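PDB 3H04: uncharacterized protein from Staphylococcus aureus subsp. aureus, which is of unknown function but has the alpha/beta-hydrolase fold of the BD-FAE family and is therefore probably a serine hydrolase, perhaps an esterase. Local coordinates for residues D61-S66 with S91-C96; I113-D118 with Y199-D204; R130-P135 with D193-K198; Y176-A179 with G183-I186; V223-S228 with F240-K245. All blocks are in the same frame, centred on the assembly; numbering follows the deposited sequence.

Contact 1 of 5, residues D61-S66 with S91-C96; sequences DLIQLS and SQYSNC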
# COMPACT_ATOMS: atom_id res chain seq x y z
N ASP A 61 -10.54 -9.87 10.89
CA ASP A 61 -10.92 -10.04 9.48
C ASP A 61 -9.90 -9.31 8.63
O ASP A 61 -9.38 -8.27 9.05
CB ASP A 61 -12.30 -9.44 9.18
CG ASP A 61 -13.44 -10.25 9.81
OD1 ASP A 61 -13.17 -11.17 10.61
OD2 ASP A 61 -14.60 -9.94 9.48
N LEU A 62 -9.62 -9.88 7.45
CA LEU A 62 -8.68 -9.33 6.48
C LEU A 62 -9.45 -9.03 5.20
O LEU A 62 -10.05 -9.93 4.63
CB LEU A 62 -7.53 -10.30 6.20
CG LEU A 62 -6.46 -9.73 5.26
CD1 LEU A 62 -5.80 -8.51 5.91
CD2 LEU A 62 -5.43 -10.81 4.94
N ILE A 63 -9.46 -7.77 4.78
CA ILE A 63 -10.20 -7.37 3.59
C ILE A 63 -9.24 -6.86 2.53
O ILE A 63 -8.57 -5.87 2.75
CB ILE A 63 -11.20 -6.28 3.93
CG1 ILE A 63 -12.08 -6.74 5.09
CG2 ILE A 63 -12.08 -5.98 2.68
CD1 ILE A 63 -11.74 -6.20 6.48
N GLN A 64 -9.15 -7.53 1.38
CA GLN A 64 -8.15 -7.17 0.38
C GLN A 64 -8.77 -6.30 -0.70
O GLN A 64 -9.61 -6.78 -1.47
CB GLN A 64 -7.51 -8.47 -0.12
CG GLN A 64 -6.92 -9.14 1.09
CD GLN A 64 -6.21 -10.42 0.86
OE1 GLN A 64 -6.66 -11.44 1.36
NE2 GLN A 64 -5.05 -10.37 0.18
N LEU A 65 -8.46 -5.01 -0.71
CA LEU A 65 -9.17 -4.13 -1.64
C LEU A 65 -8.47 -3.93 -2.94
O LEU A 65 -7.31 -4.23 -3.08
CB LEU A 65 -9.55 -2.75 -1.04
CG LEU A 65 -8.60 -1.64 -0.71
CD1 LEU A 65 -7.94 -1.01 -1.90
CD2 LEU A 65 -9.39 -0.55 0.18
N SER A 66 -9.22 -3.46 -3.93
CA SER A 66 -8.67 -3.21 -5.26
C SER A 66 -8.87 -1.76 -5.65
O SER A 66 -9.77 -1.08 -5.12
CB SER A 66 -9.33 -4.15 -6.26
OG SER A 66 -8.92 -5.50 -5.93
N SER A 91 -18.50 0.79 6.49
CA SER A 91 -19.92 0.73 6.85
C SER A 91 -20.31 -0.69 7.31
O SER A 91 -21.18 -0.86 8.16
CB SER A 91 -20.81 1.18 5.69
OG SER A 91 -20.66 0.31 4.61
N GLN A 92 -19.64 -1.71 6.76
CA GLN A 92 -19.88 -3.11 7.10
C GLN A 92 -19.29 -3.58 8.45
O GLN A 92 -19.53 -4.70 8.90
CB GLN A 92 -19.29 -3.94 5.97
CG GLN A 92 -19.65 -5.39 5.89
CD GLN A 92 -19.27 -5.93 4.53
OE1 GLN A 92 -18.78 -5.19 3.69
NE2 GLN A 92 -19.50 -7.22 4.29
N TYR A 93 -18.50 -2.71 9.09
CA TYR A 93 -17.85 -2.96 10.37
C TYR A 93 -18.11 -1.75 11.24
O TYR A 93 -17.19 -1.14 11.76
CB TYR A 93 -16.35 -3.16 10.17
CG TYR A 93 -15.98 -4.46 9.50
CD1 TYR A 93 -15.80 -5.62 10.25
CD2 TYR A 93 -15.83 -4.54 8.12
CE1 TYR A 93 -15.49 -6.81 9.65
CE2 TYR A 93 -15.51 -5.74 7.51
CZ TYR A 93 -15.33 -6.87 8.29
OH TYR A 93 -14.99 -8.05 7.69
N SER A 94 -19.39 -1.42 11.45
CA SER A 94 -19.76 -0.14 12.04
C SER A 94 -19.28 0.05 13.48
O SER A 94 -18.82 1.13 13.84
CB SER A 94 -21.28 0.05 11.96
OG SER A 94 -21.73 -0.21 10.64
N ASN A 95 -19.38 -1.00 14.28
CA ASN A 95 -19.07 -0.89 15.69
C ASN A 95 -17.75 -1.59 16.01
O ASN A 95 -17.59 -2.14 17.10
CB ASN A 95 -20.19 -1.53 16.54
CG ASN A 95 -21.60 -1.27 16.00
OD1 ASN A 95 -21.79 -0.54 15.03
ND2 ASN A 95 -22.59 -1.90 16.63
N CYS A 96 -16.79 -1.59 15.08
CA CYS A 96 -15.68 -2.52 15.22
C CYS A 96 -14.31 -1.84 14.92
O CYS A 96 -14.27 -0.92 14.10
CB CYS A 96 -16.00 -3.73 14.32
SG CYS A 96 -14.64 -4.84 14.08

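Contact 2 of 5, residues I113-D118 with Y199-D204; sequences IARDRD and YNIAPD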
# COMPACT_ATOMS: atom_id res chain seq x y z
N ILE A 113 -5.69 7.17 3.95
CA ILE A 113 -6.94 6.78 4.61
C ILE A 113 -6.87 7.19 6.11
O ILE A 113 -7.78 7.84 6.62
CB ILE A 113 -7.22 5.28 4.54
CG1 ILE A 113 -7.64 4.82 3.12
CG2 ILE A 113 -8.37 4.96 5.54
CD1 ILE A 113 -7.63 3.28 2.90
N ALA A 114 -5.77 6.85 6.78
CA ALA A 114 -5.56 7.24 8.18
C ALA A 114 -5.67 8.75 8.44
O ALA A 114 -6.10 9.14 9.51
CB ALA A 114 -4.20 6.67 8.74
N ARG A 115 -5.29 9.59 7.48
CA ARG A 115 -5.46 11.03 7.64
C ARG A 115 -6.91 11.45 7.41
O ARG A 115 -7.41 12.32 8.10
CB ARG A 115 -4.52 11.78 6.68
CG ARG A 115 -4.56 13.30 6.81
CD ARG A 115 -3.93 13.99 5.61
NE ARG A 115 -4.60 13.66 4.35
CZ ARG A 115 -4.10 13.91 3.16
NH1 ARG A 115 -2.93 14.56 3.07
NH2 ARG A 115 -4.75 13.57 2.07
N ASP A 116 -7.58 10.84 6.42
CA ASP A 116 -8.87 11.35 5.93
C ASP A 116 -10.12 10.63 6.48
O ASP A 116 -11.24 10.97 6.12
CB ASP A 116 -8.86 11.33 4.40
CG ASP A 116 -7.85 12.30 3.81
OD1 ASP A 116 -7.45 13.26 4.51
OD2 ASP A 116 -7.46 12.12 2.65
N ARG A 117 -9.90 9.59 7.28
CA ARG A 117 -10.99 8.83 7.86
C ARG A 117 -10.56 8.60 9.29
O ARG A 117 -9.41 8.88 9.63
CB ARG A 117 -11.15 7.51 7.16
CG ARG A 117 -11.58 7.60 5.66
CD ARG A 117 -12.98 8.17 5.57
NE ARG A 117 -13.51 8.20 4.21
CZ ARG A 117 -13.31 9.20 3.35
NH1 ARG A 117 -12.60 10.27 3.69
NH2 ARG A 117 -13.85 9.14 2.12
N ASP A 118 -11.42 8.04 10.11
CA ASP A 118 -11.09 7.80 11.49
C ASP A 118 -10.90 6.31 11.69
O ASP A 118 -11.85 5.55 11.60
CB ASP A 118 -12.21 8.35 12.39
CG ASP A 118 -12.23 9.87 12.42
OD1 ASP A 118 -11.13 10.49 12.53
OD2 ASP A 118 -13.34 10.45 12.28
N TYR A 199 -1.61 14.93 -1.55
CA TYR A 199 -0.76 13.77 -1.83
C TYR A 199 0.47 13.64 -0.91
O TYR A 199 1.24 12.70 -1.08
CB TYR A 199 -0.27 13.82 -3.29
CG TYR A 199 -1.33 14.24 -4.29
CD1 TYR A 199 -2.40 13.40 -4.61
CD2 TYR A 199 -1.27 15.50 -4.89
CE1 TYR A 199 -3.36 13.81 -5.56
CE2 TYR A 199 -2.25 15.93 -5.80
CZ TYR A 199 -3.28 15.08 -6.12
OH TYR A 199 -4.23 15.53 -7.00
N ASN A 200 0.61 14.55 0.04
CA ASN A 200 1.78 14.72 0.89
C ASN A 200 1.28 15.02 2.29
O ASN A 200 0.73 16.13 2.55
CB ASN A 200 2.65 15.84 0.35
CG ASN A 200 3.05 15.58 -1.05
OD1 ASN A 200 2.45 16.11 -2.01
ND2 ASN A 200 3.98 14.65 -1.21
N ILE A 201 1.42 14.07 3.21
CA ILE A 201 0.79 14.23 4.54
C ILE A 201 1.59 15.23 5.35
O ILE A 201 2.78 14.99 5.64
CB ILE A 201 0.63 12.88 5.27
CG1 ILE A 201 -0.22 11.93 4.48
CG2 ILE A 201 -0.07 13.07 6.63
CD1 ILE A 201 -0.32 10.53 5.13
N ALA A 202 0.98 16.37 5.69
CA ALA A 202 1.67 17.45 6.39
C ALA A 202 2.09 17.05 7.81
O ALA A 202 1.48 16.17 8.41
CB ALA A 202 0.78 18.73 6.46
N PRO A 203 3.12 17.73 8.37
CA PRO A 203 3.54 17.42 9.75
C PRO A 203 2.41 17.45 10.79
O PRO A 203 2.34 16.56 11.66
CB PRO A 203 4.56 18.51 10.04
CG PRO A 203 5.19 18.76 8.74
CD PRO A 203 4.01 18.75 7.78
N ASP A 204 1.52 18.45 10.68
CA ASP A 204 0.41 18.62 11.62
C ASP A 204 -0.63 17.51 11.51
O ASP A 204 -1.31 17.20 12.48
CB ASP A 204 -0.27 19.98 11.45
CG ASP A 204 0.44 21.09 12.21
OD1 ASP A 204 1.42 20.79 12.95
OD2 ASP A 204 -0.01 22.27 12.11
O HOH W 1 -1.63 16.43 4.47

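Contact 3 of 5, residues R130-P135 with D193-K198; sequences RINTEP and DYTDSK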
# COMPACT_ATOMS: atom_id res chain seq x y z
N ARG A 130 4.42 10.61 1.39
CA ARG A 130 4.51 11.74 0.47
C ARG A 130 5.09 11.24 -0.85
O ARG A 130 5.84 10.25 -0.86
CB ARG A 130 5.37 12.84 1.08
CG ARG A 130 6.69 12.28 1.58
CD ARG A 130 7.63 13.27 2.21
NE ARG A 130 8.86 12.59 2.64
CZ ARG A 130 9.86 13.19 3.27
NH1 ARG A 130 9.78 14.48 3.56
NH2 ARG A 130 10.95 12.52 3.62
N ILE A 131 4.72 11.89 -1.95
CA ILE A 131 5.33 11.63 -3.28
C ILE A 131 6.31 12.71 -3.71
O ILE A 131 7.14 12.45 -4.58
CB ILE A 131 4.28 11.40 -4.38
CG1 ILE A 131 3.29 12.54 -4.49
CG2 ILE A 131 3.50 10.11 -4.06
CD1 ILE A 131 2.37 12.39 -5.65
N ASN A 132 6.22 13.89 -3.10
CA ASN A 132 7.08 15.02 -3.42
C ASN A 132 8.39 14.87 -2.68
O ASN A 132 8.63 15.58 -1.71
CB ASN A 132 6.42 16.35 -3.03
CG ASN A 132 7.28 17.55 -3.42
OD1 ASN A 132 8.21 17.43 -4.23
ND2 ASN A 132 6.97 18.71 -2.85
N THR A 133 9.24 13.97 -3.16
CA THR A 133 10.50 13.67 -2.48
C THR A 133 11.54 13.39 -3.58
O THR A 133 11.18 12.96 -4.69
CB THR A 133 10.31 12.49 -1.38
OG1 THR A 133 9.12 11.71 -1.64
CG2 THR A 133 10.11 13.02 -0.05
N GLU A 134 12.82 13.65 -3.35
CA GLU A 134 13.74 13.62 -4.50
C GLU A 134 13.90 12.19 -5.13
O GLU A 134 13.93 12.05 -6.36
CB GLU A 134 15.10 14.24 -4.15
CG GLU A 134 15.78 15.00 -5.31
CD GLU A 134 14.96 16.16 -5.96
OE1 GLU A 134 14.28 16.93 -5.24
OE2 GLU A 134 15.02 16.33 -7.21
N PRO A 135 13.99 11.16 -4.30
CA PRO A 135 14.05 9.78 -4.83
C PRO A 135 12.88 9.38 -5.73
O PRO A 135 13.05 8.49 -6.57
CB PRO A 135 14.04 8.92 -3.57
CG PRO A 135 14.59 9.75 -2.55
CD PRO A 135 14.16 11.16 -2.84
N ASP A 193 -0.83 18.70 -9.75
CA ASP A 193 0.25 19.21 -8.91
C ASP A 193 0.60 18.22 -7.82
O ASP A 193 -0.07 18.13 -6.78
CB ASP A 193 -0.13 20.53 -8.28
CG ASP A 193 1.05 21.17 -7.55
OD1 ASP A 193 2.17 20.55 -7.49
OD2 ASP A 193 0.87 22.29 -7.06
N TYR A 194 1.65 17.47 -8.07
CA TYR A 194 2.11 16.43 -7.13
C TYR A 194 2.64 17.00 -5.82
O TYR A 194 2.87 16.24 -4.88
CB TYR A 194 3.19 15.57 -7.78
CG TYR A 194 4.49 16.32 -7.96
CD1 TYR A 194 5.50 16.24 -7.01
CD2 TYR A 194 4.71 17.13 -9.07
CE1 TYR A 194 6.67 16.94 -7.14
CE2 TYR A 194 5.90 17.84 -9.22
CZ TYR A 194 6.88 17.73 -8.25
OH TYR A 194 8.07 18.44 -8.38
N THR A 195 2.84 18.32 -5.74
CA THR A 195 3.33 18.94 -4.48
C THR A 195 2.21 19.32 -3.52
O THR A 195 2.47 19.86 -2.45
CB THR A 195 4.13 20.24 -4.73
OG1 THR A 195 3.23 21.26 -5.20
CG2 THR A 195 5.27 20.03 -5.75
N ASP A 196 0.97 19.06 -3.92
CA ASP A 196 -0.21 19.48 -3.21
C ASP A 196 -0.44 18.65 -1.95
O ASP A 196 -0.15 17.45 -1.92
CB ASP A 196 -1.40 19.38 -4.18
CG ASP A 196 -2.68 19.88 -3.61
OD1 ASP A 196 -3.06 21.02 -3.96
OD2 ASP A 196 -3.32 19.16 -2.79
N SER A 197 -0.97 19.27 -0.89
CA SER A 197 -1.08 18.58 0.42
C SER A 197 -2.01 17.38 0.38
O SER A 197 -1.90 16.48 1.21
CB SER A 197 -1.51 19.53 1.55
OG SER A 197 -2.85 19.92 1.34
N LYS A 198 -2.88 17.33 -0.62
CA LYS A 198 -3.64 16.10 -0.87
C LYS A 198 -2.77 14.84 -0.91
O LYS A 198 -3.16 13.79 -0.38
CB LYS A 198 -4.44 16.22 -2.15
CG LYS A 198 -5.37 15.06 -2.39
CD LYS A 198 -6.19 15.21 -3.63
CE LYS A 198 -7.07 13.98 -3.83
NZ LYS A 198 -8.01 14.22 -4.96

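Contact 4 of 5, residues Y176-A179 with G183-I186; sequences YVYA and GKWI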
# COMPACT_ATOMS: atom_id res chain seq x y z
N TYR A 176 6.67 -0.09 -14.33
CA TYR A 176 7.16 0.55 -13.08
C TYR A 176 8.71 0.65 -13.07
O TYR A 176 9.26 1.68 -12.66
CB TYR A 176 6.67 -0.24 -11.87
CG TYR A 176 7.28 0.24 -10.56
CD1 TYR A 176 6.86 1.46 -9.98
CD2 TYR A 176 8.31 -0.43 -9.97
CE1 TYR A 176 7.44 1.97 -8.86
CE2 TYR A 176 8.88 0.03 -8.76
CZ TYR A 176 8.42 1.24 -8.20
OH TYR A 176 8.93 1.83 -7.04
N VAL A 177 9.38 -0.41 -13.50
CA VAL A 177 10.84 -0.38 -13.60
C VAL A 177 11.27 0.76 -14.52
O VAL A 177 12.20 1.54 -14.22
CB VAL A 177 11.36 -1.76 -14.15
CG1 VAL A 177 12.79 -1.63 -14.63
CG2 VAL A 177 11.30 -2.91 -13.04
N TYR A 178 10.56 0.87 -15.63
CA TYR A 178 10.84 1.91 -16.60
C TYR A 178 10.60 3.29 -15.96
O TYR A 178 11.42 4.19 -16.08
CB TYR A 178 9.93 1.74 -17.82
CG TYR A 178 10.11 2.82 -18.85
CD1 TYR A 178 11.20 2.81 -19.69
CD2 TYR A 178 9.18 3.84 -18.98
CE1 TYR A 178 11.35 3.82 -20.69
CE2 TYR A 178 9.34 4.84 -19.93
CZ TYR A 178 10.42 4.82 -20.76
OH TYR A 178 10.54 5.83 -21.68
N ALA A 179 9.45 3.44 -15.32
CA ALA A 179 9.10 4.71 -14.70
C ALA A 179 10.15 5.18 -13.66
O ALA A 179 10.63 6.36 -13.72
CB ALA A 179 7.69 4.61 -14.05
N GLY A 183 13.06 8.16 -14.10
CA GLY A 183 12.54 9.29 -13.30
C GLY A 183 11.21 9.86 -13.81
O GLY A 183 10.90 11.02 -13.55
N LYS A 184 10.42 9.06 -14.52
CA LYS A 184 9.13 9.52 -15.03
C LYS A 184 7.92 9.09 -14.17
O LYS A 184 6.79 9.21 -14.59
CB LYS A 184 8.92 9.00 -16.44
CG LYS A 184 9.83 9.63 -17.46
CD LYS A 184 9.87 8.82 -18.77
CE LYS A 184 11.11 9.28 -19.61
NZ LYS A 184 11.14 8.82 -21.02
N TRP A 185 8.17 8.55 -12.98
CA TRP A 185 7.09 8.02 -12.13
C TRP A 185 6.10 9.11 -11.72
O TRP A 185 4.91 8.89 -11.75
CB TRP A 185 7.67 7.33 -10.89
CG TRP A 185 6.66 6.59 -10.06
CD1 TRP A 185 6.01 5.44 -10.38
CD2 TRP A 185 6.26 6.91 -8.73
NE1 TRP A 185 5.17 5.05 -9.38
CE2 TRP A 185 5.33 5.92 -8.32
CE3 TRP A 185 6.62 7.93 -7.82
CZ2 TRP A 185 4.73 5.93 -7.08
CZ3 TRP A 185 6.01 7.96 -6.60
CH2 TRP A 185 5.09 6.94 -6.21
N ILE A 186 6.60 10.28 -11.33
CA ILE A 186 5.69 11.40 -11.02
C ILE A 186 4.86 11.84 -12.25
O ILE A 186 3.69 12.22 -12.14
CB ILE A 186 6.45 12.62 -10.48
CG1 ILE A 186 7.01 12.33 -9.09
CG2 ILE A 186 5.53 13.87 -10.48
CD1 ILE A 186 5.99 12.36 -7.98

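Contact 5 of 5, residues V223-S228 with F240-K245; sequences VPVEES and FERVNK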
# COMPACT_ATOMS: atom_id res chain seq x y z
N VAL A 223 12.21 2.38 -1.91
CA VAL A 223 11.67 3.41 -1.05
C VAL A 223 12.73 3.65 0.03
O VAL A 223 12.97 2.79 0.84
CB VAL A 223 10.39 2.99 -0.31
CG1 VAL A 223 9.95 4.11 0.64
CG2 VAL A 223 9.30 2.65 -1.27
N PRO A 224 13.38 4.77 0.02
CA PRO A 224 14.41 4.97 1.03
C PRO A 224 13.87 4.84 2.49
O PRO A 224 12.77 5.29 2.78
CB PRO A 224 14.85 6.41 0.80
CG PRO A 224 14.44 6.75 -0.50
CD PRO A 224 13.21 5.96 -0.84
N VAL A 225 14.66 4.24 3.38
CA VAL A 225 14.26 4.12 4.79
C VAL A 225 14.00 5.49 5.45
O VAL A 225 13.22 5.61 6.39
CB VAL A 225 15.33 3.30 5.61
CG1 VAL A 225 16.64 4.10 5.76
CG2 VAL A 225 14.73 2.90 6.96
N GLU A 226 14.63 6.54 4.95
CA GLU A 226 14.25 7.90 5.38
C GLU A 226 12.76 8.25 5.30
O GLU A 226 12.30 9.13 6.06
CB GLU A 226 15.11 8.99 4.70
CG GLU A 226 16.57 8.93 5.10
CD GLU A 226 17.46 8.01 4.18
OE1 GLU A 226 16.96 7.11 3.46
OE2 GLU A 226 18.68 8.20 4.20
N GLU A 227 11.99 7.60 4.42
CA GLU A 227 10.55 7.87 4.36
C GLU A 227 9.85 7.40 5.65
O GLU A 227 8.91 8.06 6.14
CB GLU A 227 9.89 7.23 3.14
CG GLU A 227 10.37 7.84 1.80
CD GLU A 227 10.17 9.38 1.78
OE1 GLU A 227 9.10 9.87 2.24
OE2 GLU A 227 11.09 10.11 1.33
N SER A 228 10.33 6.31 6.20
CA SER A 228 9.83 5.82 7.49
C SER A 228 10.33 6.70 8.64
O SER A 228 9.54 7.01 9.56
CB SER A 228 10.25 4.38 7.74
OG SER A 228 9.46 3.45 7.00
N PHE A 240 8.76 0.33 15.32
CA PHE A 240 9.63 0.35 14.15
C PHE A 240 10.52 -0.92 14.17
O PHE A 240 11.33 -1.14 15.11
CB PHE A 240 10.47 1.60 14.18
CG PHE A 240 11.25 1.89 12.92
CD1 PHE A 240 10.99 1.27 11.69
CD2 PHE A 240 12.27 2.85 12.98
CE1 PHE A 240 11.77 1.59 10.53
CE2 PHE A 240 13.01 3.21 11.84
CZ PHE A 240 12.75 2.56 10.60
N GLU A 241 10.36 -1.72 13.13
CA GLU A 241 11.31 -2.75 12.78
C GLU A 241 12.15 -2.31 11.61
O GLU A 241 11.68 -2.22 10.43
CB GLU A 241 10.58 -4.04 12.44
CG GLU A 241 9.87 -4.64 13.64
CD GLU A 241 10.86 -5.25 14.59
OE1 GLU A 241 11.64 -6.13 14.14
OE2 GLU A 241 10.86 -4.87 15.78
N ARG A 242 13.41 -2.08 11.93
CA ARG A 242 14.38 -1.52 11.01
C ARG A 242 15.24 -2.73 10.63
O ARG A 242 16.14 -3.14 11.36
CB ARG A 242 15.16 -0.42 11.75
CG ARG A 242 15.83 0.56 10.88
CD ARG A 242 16.84 1.47 11.63
NE ARG A 242 17.59 2.07 10.56
CZ ARG A 242 17.28 3.19 9.94
NH1 ARG A 242 16.36 4.01 10.44
NH2 ARG A 242 18.01 3.56 8.91
N VAL A 243 14.91 -3.32 9.50
CA VAL A 243 15.50 -4.59 9.08
C VAL A 243 16.83 -4.33 8.37
O VAL A 243 16.91 -3.49 7.48
CB VAL A 243 14.51 -5.34 8.18
CG1 VAL A 243 15.13 -6.66 7.63
CG2 VAL A 243 13.23 -5.60 8.96
N ASN A 244 17.87 -5.04 8.81
CA ASN A 244 19.23 -4.83 8.32
C ASN A 244 19.48 -5.67 7.07
O ASN A 244 20.26 -6.62 7.08
CB ASN A 244 20.26 -5.11 9.43
CG ASN A 244 21.69 -4.77 9.01
OD1 ASN A 244 21.96 -3.72 8.37
ND2 ASN A 244 22.62 -5.65 9.36
N LYS A 245 18.82 -5.29 5.99
CA LYS A 245 18.97 -5.97 4.71
C LYS A 245 18.93 -4.93 3.63
O LYS A 245 18.36 -3.85 3.81
CB LYS A 245 17.83 -6.96 4.47
CG LYS A 245 17.76 -8.11 5.46
CD LYS A 245 16.54 -8.98 5.20
CE LYS A 245 16.61 -10.26 6.04
NZ LYS A 245 15.45 -11.14 5.77

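Contact 1 of 5, residues D61-S66 with S91-C96
Tyr93 holds CG anti to its carbonyl carbon and beside the backbone N (chi1 -72°), which sends its ring out of the turn that follows helix 75-91 and toward strand 60-65, where Asp61 adopts the matching torsion (chi1 -71°) and swings its carboxylate to meet it. The result is a hydrogen bond of 2.6 Å from Tyr93 OH to Asp61 OD2. The phenol donates, and the acceptor is the anti lone pair of OD2, the one facing away from OD1. OD2 sits at the edge of the tyrosine ring, in its plane, yet the carboxylate itself stands almost upright to that ring, the two planes being 80° apart.

Two residues further along the same strand, Ile63 adds an apolar touch: its CD1 comes within 3.9 Å of Tyr93 CE2, the side chains approaching from opposite directions. Tyr93 also packs on Val31 and Ile20 of the neighbouring strands. Asp61 is buried but well satisfied, since OD2 forms a salt bridge with Lys22 while OD1 accepts from Ala23 N and Thr28 OG1; so many donors would be expected to stabilise its negative charge. Tyr93 itself opens a type I beta turn ending at Cys96. Its hydrogen bond to Asp61 and its contact with Ile63 join the loop of a beta-alpha-beta crossover, between helix 75-91 and strand 98-103, to the central sheet of an alpha/beta-hydrolase fold.

Contact 2 of 5, residues I113-D118 with Y199-D204
Near the plane of the Arg115 guanidinium, at its edge, lies the carbonyl oxygen of Asn200, with Arg115 NH1 and Asn200 O 4.0 Å apart; Ile201 CA approaches the group obliquely, and the carboxylate of Asp116 occupies another part of the edge, in plane. The setting is the alpha/beta-hydrolase fold, at the C-terminal end of helix 105-116, where the loop leading into helix 203-206 passes by.

Arg115 holds its neighbour Asp116 in a side-on salt bridge, two nitrogens each hydrogen-bonded to one carboxylate oxygen. The NH2 to OD2 bond between them is nearly straight (170°) and lies in the guanidinium plane, whereas Arg115 NE reaches Asp116 OD1 at 2.9 Å from above the carboxylate plane. Tyr83 OH supplies OD2 of Asp116 with a further hydrogen bond. In Arg115 CG is anti to the backbone N (chi1 -177°) and the chain bends about CG-CD (chi3 60°), leaving CD beside Ile201 while the guanidinium goes on to the loop and the water. Arg115 CD and Ile201 CG2 are 4.1 Å apart, the two side chains sliding past each other in opposite directions.

No direct hydrogen bond joins the segments; water does the bridging. Arg115 also bonds to the preceding loop, NH1 to Ser197 O and NH2 to Lys198 O, which fixes the group's rotation. Ala202 stands at the N-cap position of helix 203-206, and its backbone N donates to the water at 2.9 Å, while Arg115 NH1 donates to the same water oxygen at 2.7 Å.

Contact 3 of 5, residues R130-P135 with D193-K198
Two loops of the alpha/beta-hydrolase fold meet here, one leading from strand 121-125 into helix 134-137, the other a type I beta turn (Asp193 to Asp196) after helix 185-189, and Asn132 and Ile131 of the first rest on Tyr194 and Thr195 of the second. No hydrogen bond joins the two segments, so the joint rests on packing.

Asn132 points its amide oxygen at the rim of the tyrosine: OD1 lies 3.3 Å from Tyr194 CE1, near the ring plane, and the amide plane stands almost perpendicular to the ring (88°). The partly positive C-H edge of an aromatic ring is a reasonable place for an amide oxygen. The other end of the same amide, Asn132 ND2, touches Thr195 CG2 at 3.6 Å. Ile131, the residue before, takes the sterically tight torsion that sets CG1 between N and the carbonyl carbon (chi1 55°), which carries CD1 to within 3.9 Å of Tyr194 CB, while its CG1 lies close to Tyr194 O.

Helix 185-189 adds packing of Ile186 on Tyr194. The turn has contacts of its own. Thr195 CG2 covers one face of the Tyr194 ring, offset toward its rim. Asp193 closes an Asx turn, its OD1 accepting from Thr195 N and Thr195 OG1, which arrive from the same face of the carboxylate. Of those two, the hydroxyl is the nearer, with Thr195 OG1 to Asp193 OD1 at 2.6 Å.

Contact 4 of 5, residues Y176-A179 with G183-I186
The aromatic interaction is between two buried residues, Tyr176 and Trp185: the tyrosine turns the edge of its ring to the face of the indole in an offset edge-to-face pair. The tyrosine ring and the five-membered ring of the indole have centroids 5.6 Å apart, with planes at 88°, practically perpendicular. Tyr176 CE1 lies 3.9 Å from Trp185 NE1. Both residues place CG anti to the backbone nitrogen, which lets the rings meet across the bend between the helices. Apolar packing adds Ala179, whose CB lies at the edge of the indole, 4.1 Å from Trp185 CD1.

Hydrogen bonding joins the two helices through backbone and side chain. Ala179 O receives Lys184 N at 2.8 Å, in the carbonyl plane but with a bent N-H (135°). Gly183 leaves the helix with positive phi, and its geometry is that of a Schellman motif, which ends helix 173-182; Lys184 then takes the N-cap position of the next. Further out, Lys184 stretches beyond CG as an extended chain, and its NZ donates to Tyr178 OH at 3.1 Å.

The polar ends of the rings are engaged beyond the pair: Tyr176 OH is hydrogen-bonded to Asp222 OD1 and Arg180 NH1, and Trp185 NE1 donates to Gly39 O. Around the corner between helix 173-182 and helix 185-189, Ala179 and Trp185 touch Met41, Tyr143 of helix 141-147 makes an edge-to-face pair with Tyr176, and helix 152-156 touches Tyr178.

Contact 5 of 5, residues V223-S228 with F240-K245
Val225 is the first residue of 223-228 to touch the strand, and it meets both Arg242 and Phe240. Its chi1 of 69° sets CG1 between the backbone N and carbonyl carbon and CG2 anti to N; both methyls meet the Arg242 guanidinium, and CG2 also reaches Phe240. CG1 comes within 3.5 Å of Arg242 NH2. CG2 lies over one face of the guanidinium, 3.6 Å above its plane and displaced toward the rim, and it also touches the edge of the phenylalanine ring, with Val225 CG2 to Phe240 CZ at 4.2 Å. The valine and arginine side chains cross at about a right angle.

One helical turn later, Ser228 repeats the contact from CB, 4.2 Å from Phe240 CZ and oblique to the ring. Its hydroxyl is occupied elsewhere, hydrogen-bonded to His216 ND1. Phe240 CZ thus touches both Val225 CG2 and Ser228 CB, while Arg242 CB rests on one face of the ring, 4.0 Å above the plane. The extended arginine chain carries the guanidinium to the helix, where NH1 forms a salt bridge with Glu229.

These contacts close the beta-alpha-beta unit of strand 212-217, helix 226-232 and strand 238-243: helix 226-232 packs on strand 238-243, one of the two edge strands of the sheet, and on the adjacent strand 212-217, with His216 touching Val225 and Ile214 touching both Ser228 and Phe240.

Following the chain from the N terminus, contact 1 closes first, tying strand 60-65 to the loop after helix 75-91. Contact 2 then spans from helix 105-116 to the approach of helix 203-206; within its long loop lies contact 3, and within the loop of contact 3 lies contact 4, a local corner of two helices. Contacts 2 and 3 touch through Arg115, contacts 3 and 4 through Ile186. Contact 5 follows in series near the C-terminal end, and Arg130 of contact 3 reaches its Glu227 by a salt bridge. Contacts 1 and 5 reach the same sheet from opposite sides of the chain's centre, about 28 Å apart between centres.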